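D-aminoacyl-tRNA deacylase (Archaeoglobus fulgidus, PDB 1YQE) probably hydrolyses D-aminoacyl-tRNAs to free tRNA and D-amino acids, using zinc, and so counters the toxicity of mischarged tRNA. Local coordinates at residues A[190-195]-A[216-221]; A[243-248]-A[267-272]. One frame throughout, in Å; residues are numbered along the deposited sequence.

Contact 1. Residues A[190-195]-A[216-221]; sequences VAVGVG and HNFAKY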
ATOM      1  N   VAL A 190      -3.118  14.006   1.752  1.00 14.26           N
ATOM      2  CA  VAL A 190      -2.888  12.746   2.451  1.00 12.75           C
ATOM      3  C   VAL A 190      -3.692  12.605   3.737  1.00 13.32           C
ATOM      4  O   VAL A 190      -3.715  13.503   4.575  1.00 11.98           O
ATOM      5  CB  VAL A 190      -1.391  12.571   2.806  1.00 13.54           C
ATOM      6  CG1 VAL A 190      -1.151  11.185   3.401  1.00 12.86           C
ATOM      7  CG2 VAL A 190      -0.527  12.784   1.572  1.00 10.87           C
ATOM      8  N   ALA A 191      -4.344  11.460   3.895  1.00 11.65           N
ATOM      9  CA  ALA A 191      -5.127  11.225   5.095  1.00 10.45           C
ATOM     10  C   ALA A 191      -4.902   9.839   5.670  1.00 10.36           C
ATOM     11  O   ALA A 191      -4.404   8.942   4.999  1.00 10.13           O
ATOM     12  CB  ALA A 191      -6.607  11.398   4.787  1.00 11.93           C
ATOM     13  N   VAL A 192      -5.242   9.693   6.946  1.00 11.47           N
ATOM     14  CA  VAL A 192      -5.199   8.405   7.600  1.00 11.27           C
ATOM     15  C   VAL A 192      -6.701   8.152   7.692  1.00 10.84           C
ATOM     16  O   VAL A 192      -7.456   9.058   8.027  1.00 12.64           O
ATOM     17  CB  VAL A 192      -4.606   8.480   9.020  1.00 10.64           C
ATOM     18  CG1 VAL A 192      -5.011   7.241   9.804  1.00 11.19           C
ATOM     19  CG2 VAL A 192      -3.087   8.556   8.947  1.00 11.28           C
ATOM     20  N   GLY A 193      -7.143   6.944   7.375  1.00 12.60           N
ATOM     21  CA  GLY A 193      -8.569   6.673   7.434  1.00 10.93           C
ATOM     22  C   GLY A 193      -8.932   5.833   8.634  1.00 12.18           C
ATOM     23  O   GLY A 193      -8.161   4.970   9.048  1.00 12.56           O
ATOM     24  N   VAL A 194     -10.111   6.086   9.192  1.00 13.45           N
ATOM     25  CA  VAL A 194     -10.581   5.354  10.358  1.00 13.76           C
ATOM     26  C   VAL A 194     -12.027   4.914  10.140  1.00 15.00           C
ATOM     27  O   VAL A 194     -12.914   5.742   9.939  1.00 15.36           O
ATOM     28  CB  VAL A 194     -10.508   6.227  11.638  1.00 16.19           C
ATOM     29  CG1 VAL A 194     -11.105   5.475  12.827  1.00 16.00           C
ATOM     30  CG2 VAL A 194      -9.050   6.592  11.941  1.00 16.61           C
ATOM     31  N   GLY A 195     -12.246   3.607  10.169  1.00 15.99           N
ATOM     32  CA  GLY A 195     -13.582   3.073   9.988  1.00 17.54           C
ATOM     33  C   GLY A 195     -13.719   2.249   8.726  1.00 18.52           C
ATOM     34  O   GLY A 195     -12.882   2.337   7.825  1.00 20.86           O
ATOM     35  N   HIS A 216      -2.239   5.187   6.105  1.00 15.90           N
ATOM     36  CA  HIS A 216      -2.765   4.026   6.810  1.00 14.84           C
ATOM     37  C   HIS A 216      -4.281   4.131   6.893  1.00 14.18           C
ATOM     38  O   HIS A 216      -4.849   5.215   6.733  1.00 11.57           O
ATOM     39  CB  HIS A 216      -2.145   3.931   8.206  1.00 15.40           C
ATOM     40  CG  HIS A 216      -0.779   3.320   8.204  1.00 14.65           C
ATOM     41  ND1 HIS A 216      -0.568   1.983   7.944  1.00 14.23           N
ATOM     42  CD2 HIS A 216       0.448   3.872   8.362  1.00 16.52           C
ATOM     43  CE1 HIS A 216       0.728   1.737   7.941  1.00 14.58           C
ATOM     44  NE2 HIS A 216       1.368   2.866   8.190  1.00 12.84           N
ATOM     45  N   ASN A 217      -4.923   2.991   7.113  1.00 12.92           N
ATOM     46  CA  ASN A 217      -6.376   2.903   7.221  1.00 14.79           C
ATOM     47  C   ASN A 217      -6.670   1.849   8.272  1.00 13.43           C
ATOM     48  O   ASN A 217      -6.082   0.772   8.247  1.00 14.12           O
ATOM     49  CB  ASN A 217      -6.997   2.466   5.892  1.00 15.45           C
ATOM     50  CG  ASN A 217      -7.367   3.636   5.004  1.00 16.47           C
ATOM     51  OD1 ASN A 217      -8.102   4.529   5.419  1.00 18.67           O
ATOM     52  ND2 ASN A 217      -6.878   3.627   3.764  1.00 18.48           N
ATOM     53  N   PHE A 218      -7.577   2.155   9.193  1.00 14.03           N
ATOM     54  CA  PHE A 218      -7.903   1.208  10.248  1.00 13.87           C
ATOM     55  C   PHE A 218      -9.368   0.775  10.228  1.00 13.79           C
ATOM     56  O   PHE A 218     -10.285   1.594  10.340  1.00 16.04           O
ATOM     57  CB  PHE A 218      -7.522   1.817  11.593  1.00 11.68           C
ATOM     58  CG  PHE A 218      -6.074   2.207  11.673  1.00 10.50           C
ATOM     59  CD1 PHE A 218      -5.079   1.236  11.620  1.00 11.78           C
ATOM     60  CD2 PHE A 218      -5.703   3.543  11.738  1.00 10.34           C
ATOM     61  CE1 PHE A 218      -3.731   1.593  11.624  1.00 13.19           C
ATOM     62  CE2 PHE A 218      -4.354   3.911  11.746  1.00  9.32           C
ATOM     63  CZ  PHE A 218      -3.373   2.937  11.686  1.00 11.84           C
ATOM     64  N   ALA A 219      -9.570  -0.529  10.077  1.00 15.43           N
ATOM     65  CA  ALA A 219     -10.904  -1.112  10.017  1.00 15.52           C
ATOM     66  C   ALA A 219     -11.638  -1.041  11.344  1.00 16.70           C
ATOM     67  O   ALA A 219     -11.031  -0.881  12.405  1.00 16.29           O
ATOM     68  CB  ALA A 219     -10.810  -2.564   9.572  1.00 14.89           C
ATOM     69  N   LYS A 220     -12.957  -1.172  11.272  1.00 15.40           N
ATOM     70  CA  LYS A 220     -13.791  -1.144  12.461  1.00 15.33           C
ATOM     71  C   LYS A 220     -13.361  -2.192  13.488  1.00 13.25           C
ATOM     72  O   LYS A 220     -13.530  -1.980  14.687  1.00 14.05           O
ATOM     73  CB  LYS A 220     -15.263  -1.352  12.070  1.00 17.26           C
ATOM     74  CG  LYS A 220     -16.173  -1.725  13.227  1.00 21.81           C
ATOM     75  CD  LYS A 220     -17.644  -1.576  12.860  1.00 25.43           C
ATOM     76  CE  LYS A 220     -18.519  -2.467  13.735  1.00 28.08           C
ATOM     77  NZ  LYS A 220     -18.187  -2.339  15.182  1.00 28.45           N
ATOM     78  N   TYR A 221     -12.798  -3.314  13.040  1.00 14.06           N
ATOM     79  CA  TYR A 221     -12.389  -4.347  13.998  1.00 15.85           C
ATOM     80  C   TYR A 221     -11.199  -3.929  14.867  1.00 17.55           C
ATOM     81  O   TYR A 221     -10.853  -4.611  15.832  1.00 16.79           O
ATOM     82  CB  TYR A 221     -12.113  -5.693  13.290  1.00 18.07           C
ATOM     83  CG  TYR A 221     -10.907  -5.749  12.371  1.00 20.34           C
ATOM     84  CD1 TYR A 221      -9.611  -5.736  12.887  1.00 21.17           C
ATOM     85  CD2 TYR A 221     -11.063  -5.832  10.984  1.00 21.00           C
ATOM     86  CE1 TYR A 221      -8.499  -5.802  12.050  1.00 23.80           C
ATOM     87  CE2 TYR A 221      -9.953  -5.900  10.135  1.00 22.80           C
ATOM     88  CZ  TYR A 221      -8.673  -5.883  10.677  1.00 23.50           C
ATOM     89  OH  TYR A 221      -7.564  -5.942   9.857  1.00 24.21           O
TER
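In the beta-alpha-beta unit made of strand 189-194, helix 201-209 and strand 212-218, the two strands meet in parallel where Gly193 faces Asn217 and Val194 faces Phe218. Gly193 binds the neighbouring strand through both its backbone groups: its N donates to His216 O (2.9 Å) and its O accepts from Phe218 N. Two residues on, Gly195 N reaches Phe218 O at 2.8 Å. Having no CB matters at Gly193, because Asn217 OD1 lies over its CA at 3.0 Å, where a side chain would collide. The carboxamide is steadied from elsewhere, since Gln203 NE2 of the connecting helix donates to that same OD1. On the other face, Val192 CG1, swung anti to the backbone N (chi1 161°), meets Phe218 CE2 at 3.9 Å, the two side chains crossing obliquely; helix 228-238 packs there, Val235 on Val192 and Leu231 on Phe218. The His216 ring leads away from strand 189-194, its ND1 hydrogen-bonded to Thr141 OG1 and its NE2 to Ala110 O. Two parallel neighbours whose connection runs through a helix form the beta-alpha-beta crossover typical of a parallel alpha/beta sheet.

Contact 2. Residues A[243-248]-A[267-272]; sequences IIIDEK and VEVLKS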
ATOM      1  N   ILE A 243      -7.552  13.334   8.801  1.00 13.93           N
ATOM      2  CA  ILE A 243      -8.025  12.031   9.246  1.00 12.77           C
ATOM      3  C   ILE A 243      -9.421  11.990   8.635  1.00 14.50           C
ATOM      4  O   ILE A 243     -10.218  12.900   8.853  1.00 16.96           O
ATOM      5  CB  ILE A 243      -8.189  11.904  10.776  1.00 13.71           C
ATOM      6  CG1 ILE A 243      -6.834  11.999  11.472  1.00 12.12           C
ATOM      7  CG2 ILE A 243      -8.825  10.544  11.112  1.00 12.65           C
ATOM      8  CD1 ILE A 243      -6.914  11.956  12.985  1.00 15.35           C
ATOM      9  N   ILE A 244      -9.703  10.971   7.836  1.00 14.39           N
ATOM     10  CA  ILE A 244     -11.027  10.844   7.239  1.00 14.56           C
ATOM     11  C   ILE A 244     -11.739   9.719   7.973  1.00 16.32           C
ATOM     12  O   ILE A 244     -11.153   8.668   8.217  1.00 14.74           O
ATOM     13  CB  ILE A 244     -10.943  10.491   5.736  1.00 15.49           C
ATOM     14  CG1 ILE A 244     -10.351  11.665   4.960  1.00 13.95           C
ATOM     15  CG2 ILE A 244     -12.326  10.157   5.198  1.00 14.90           C
ATOM     16  CD1 ILE A 244     -10.005  11.331   3.523  1.00 11.68           C
ATOM     17  N   ILE A 245     -12.998   9.942   8.336  1.00 17.77           N
ATOM     18  CA  ILE A 245     -13.760   8.917   9.036  1.00 19.74           C
ATOM     19  C   ILE A 245     -14.903   8.394   8.179  1.00 21.30           C
ATOM     20  O   ILE A 245     -15.477   9.125   7.367  1.00 20.19           O
ATOM     21  CB  ILE A 245     -14.367   9.449  10.361  1.00 20.87           C
ATOM     22  CG1 ILE A 245     -15.232  10.681  10.081  1.00 22.27           C
ATOM     23  CG2 ILE A 245     -13.258   9.758  11.363  1.00 20.33           C
ATOM     24  CD1 ILE A 245     -16.006  11.176  11.286  1.00 25.54           C
ATOM     25  N   ASP A 246     -15.205   7.114   8.346  1.00 20.80           N
ATOM     26  CA  ASP A 246     -16.313   6.491   7.636  1.00 23.53           C
ATOM     27  C   ASP A 246     -17.445   6.737   8.628  1.00 24.20           C
ATOM     28  O   ASP A 246     -17.674   5.930   9.527  1.00 23.70           O
ATOM     29  CB  ASP A 246     -16.062   4.990   7.467  1.00 22.19           C
ATOM     30  CG  ASP A 246     -17.184   4.288   6.720  1.00 25.15           C
ATOM     31  OD1 ASP A 246     -18.355   4.680   6.902  1.00 25.56           O
ATOM     32  OD2 ASP A 246     -16.899   3.335   5.966  1.00 26.29           O
ATOM     33  N   GLU A 247     -18.125   7.870   8.467  1.00 26.26           N
ATOM     34  CA  GLU A 247     -19.197   8.278   9.370  1.00 28.75           C
ATOM     35  C   GLU A 247     -20.267   7.238   9.685  1.00 29.89           C
ATOM     36  O   GLU A 247     -20.977   7.359  10.683  1.00 30.40           O
ATOM     37  CB  GLU A 247     -19.862   9.571   8.863  1.00 28.04           C
ATOM     38  CG  GLU A 247     -20.486   9.502   7.477  1.00 27.42           C
ATOM     39  CD  GLU A 247     -19.510   9.847   6.368  1.00 27.93           C
ATOM     40  OE1 GLU A 247     -18.543   9.085   6.157  1.00 28.54           O
ATOM     41  OE2 GLU A 247     -19.711  10.885   5.706  1.00 26.53           O
ATOM     42  N   LYS A 248     -20.379   6.211   8.854  1.00 31.58           N
ATOM     43  CA  LYS A 248     -21.376   5.173   9.088  1.00 33.77           C
ATOM     44  C   LYS A 248     -20.764   3.997   9.843  1.00 33.40           C
ATOM     45  O   LYS A 248     -21.474   3.105  10.311  1.00 34.08           O
ATOM     46  CB  LYS A 248     -21.961   4.696   7.752  1.00 35.88           C
ATOM     47  CG  LYS A 248     -22.975   3.570   7.887  1.00 40.73           C
ATOM     48  CD  LYS A 248     -23.644   3.231   6.561  1.00 42.69           C
ATOM     49  CE  LYS A 248     -24.518   4.375   6.062  1.00 43.71           C
ATOM     50  NZ  LYS A 248     -25.292   3.988   4.850  1.00 44.33           N
ATOM     51  N   VAL A 267      -4.119  18.202  12.804  1.00 21.35           N
ATOM     52  CA  VAL A 267      -4.688  17.903  11.500  1.00 19.77           C
ATOM     53  C   VAL A 267      -6.206  18.030  11.545  1.00 20.30           C
ATOM     54  O   VAL A 267      -6.799  18.069  12.624  1.00 20.24           O
ATOM     55  CB  VAL A 267      -4.266  16.490  11.024  1.00 20.74           C
ATOM     56  CG1 VAL A 267      -2.740  16.428  10.903  1.00 18.90           C
ATOM     57  CG2 VAL A 267      -4.765  15.423  12.000  1.00 17.73           C
ATOM     58  N   GLU A 268      -6.832  18.107  10.372  1.00 19.32           N
ATOM     59  CA  GLU A 268      -8.281  18.254  10.291  1.00 19.46           C
ATOM     60  C   GLU A 268      -9.037  16.947  10.051  1.00 19.58           C
ATOM     61  O   GLU A 268      -8.607  16.101   9.269  1.00 20.24           O
ATOM     62  CB  GLU A 268      -8.635  19.260   9.188  1.00 21.03           C
ATOM     63  CG  GLU A 268     -10.123  19.331   8.866  1.00 26.65           C
ATOM     64  CD  GLU A 268     -10.448  20.407   7.844  1.00 31.09           C
ATOM     65  OE1 GLU A 268      -9.771  20.462   6.794  1.00 34.10           O
ATOM     66  OE2 GLU A 268     -11.387  21.194   8.091  1.00 34.30           O
ATOM     67  N   VAL A 269     -10.170  16.793  10.731  1.00 18.67           N
ATOM     68  CA  VAL A 269     -11.008  15.605  10.578  1.00 18.68           C
ATOM     69  C   VAL A 269     -12.108  15.889   9.557  1.00 18.12           C
ATOM     70  O   VAL A 269     -12.803  16.897   9.662  1.00 19.83           O
ATOM     71  CB  VAL A 269     -11.701  15.213  11.901  1.00 16.74           C
ATOM     72  CG1 VAL A 269     -12.587  13.992  11.677  1.00 19.82           C
ATOM     73  CG2 VAL A 269     -10.669  14.924  12.974  1.00 15.59           C
ATOM     74  N   LEU A 270     -12.265  14.993   8.583  1.00 18.99           N
ATOM     75  CA  LEU A 270     -13.283  15.134   7.542  1.00 18.72           C
ATOM     76  C   LEU A 270     -14.125  13.867   7.363  1.00 19.50           C
ATOM     77  O   LEU A 270     -13.607  12.748   7.428  1.00 16.75           O
ATOM     78  CB  LEU A 270     -12.625  15.469   6.198  1.00 20.93           C
ATOM     79  CG  LEU A 270     -11.991  16.848   6.011  1.00 21.17           C
ATOM     80  CD1 LEU A 270     -11.328  16.913   4.640  1.00 22.34           C
ATOM     81  CD2 LEU A 270     -13.054  17.933   6.144  1.00 21.38           C
ATOM     82  N   LYS A 271     -15.423  14.043   7.135  1.00 20.06           N
ATOM     83  CA  LYS A 271     -16.306  12.899   6.915  1.00 21.13           C
ATOM     84  C   LYS A 271     -16.121  12.452   5.464  1.00 19.67           C
ATOM     85  O   LYS A 271     -15.951  13.286   4.581  1.00 18.06           O
ATOM     86  CB  LYS A 271     -17.764  13.288   7.198  1.00 22.65           C
ATOM     87  CG  LYS A 271     -17.995  13.619   8.669  1.00 26.76           C
ATOM     88  CD  LYS A 271     -19.464  13.597   9.075  1.00 30.78           C
ATOM     89  CE  LYS A 271     -20.225  14.818   8.589  1.00 33.17           C
ATOM     90  NZ  LYS A 271     -21.602  14.846   9.185  1.00 36.01           N
ATOM     91  N   SER A 272     -16.144  11.141   5.228  1.00 20.27           N
ATOM     92  CA  SER A 272     -15.931  10.589   3.891  1.00 20.12           C
ATOM     93  C   SER A 272     -16.866  11.147   2.823  1.00 21.73           C
ATOM     94  O   SER A 272     -16.465  11.311   1.668  1.00 20.45           O
ATOM     95  CB  SER A 272     -16.050   9.061   3.917  1.00 20.74           C
ATOM     96  OG  SER A 272     -17.403   8.648   4.015  1.00 21.01           O
TER
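Val267 leads into the edge strand by laying its CG2 against Ile243 CG1 at 4.0 Å, the two side chains crossing at about a right angle. Glu268 then supplies its carbonyl to Ile243 N, beginning a parallel ladder. Val269 pairs with Ile243 and shares its face of the sheet with Ile245, whose CG2 lies 4.3 Å from Val269 CG1, while helix 252-265 packs on this side through Val258. Leu270 continues the ladder with both backbone groups: its N donates to Ile243 O and its O accepts from Ile245 N. Lys271, the N-cap of helix 272-278, runs its aliphatic chain past Ile245 CD1, which approaches Lys271 CG at 4.1 Å. Ser272 closes the ladder with N bonded to Ile245 O at 3.0 Å, and its OG donates to Glu247 OE1 in a very short bond of 2.5 Å. Glu247 reaches it with CG between its own N and carbonyl carbon (chi1 60°) and a bend at chi2; OE1 also takes a weak bond from Ser272 N, and OE2 accepts from Lys273 N. Shortening Glu247 to an alanine would probably leave Ser272 OG and Lys273 N without their carboxylate acceptors. The bonds of OE1 and OE2 tie the loop after strand 242-245 to the start of the last helix, and a carboxylate set against the first amides of a helix is likely to interact favourably with its dipole.

In the fold
Followed from the N terminus, the chain illustrates how one parallel sheet grows by successive crossovers. Of the four-stranded sheet, strand 189-194 comes first; contact 1 closes the loop that runs through helix 201-209 and returns as strand 212-218, at one edge of the sheet. After helix 228-238 the chain enters strand 242-245 on the other side of strand 189-194, and contact 2 closes a second loop through helix 252-265 to the opposite edge, strand 268-271. The loops follow in series, neither nested nor crossing. They meet in the middle, where Val192 and Val194 probably exchange backbone hydrogen bonds with Ile244, joining all four strands in one sheet.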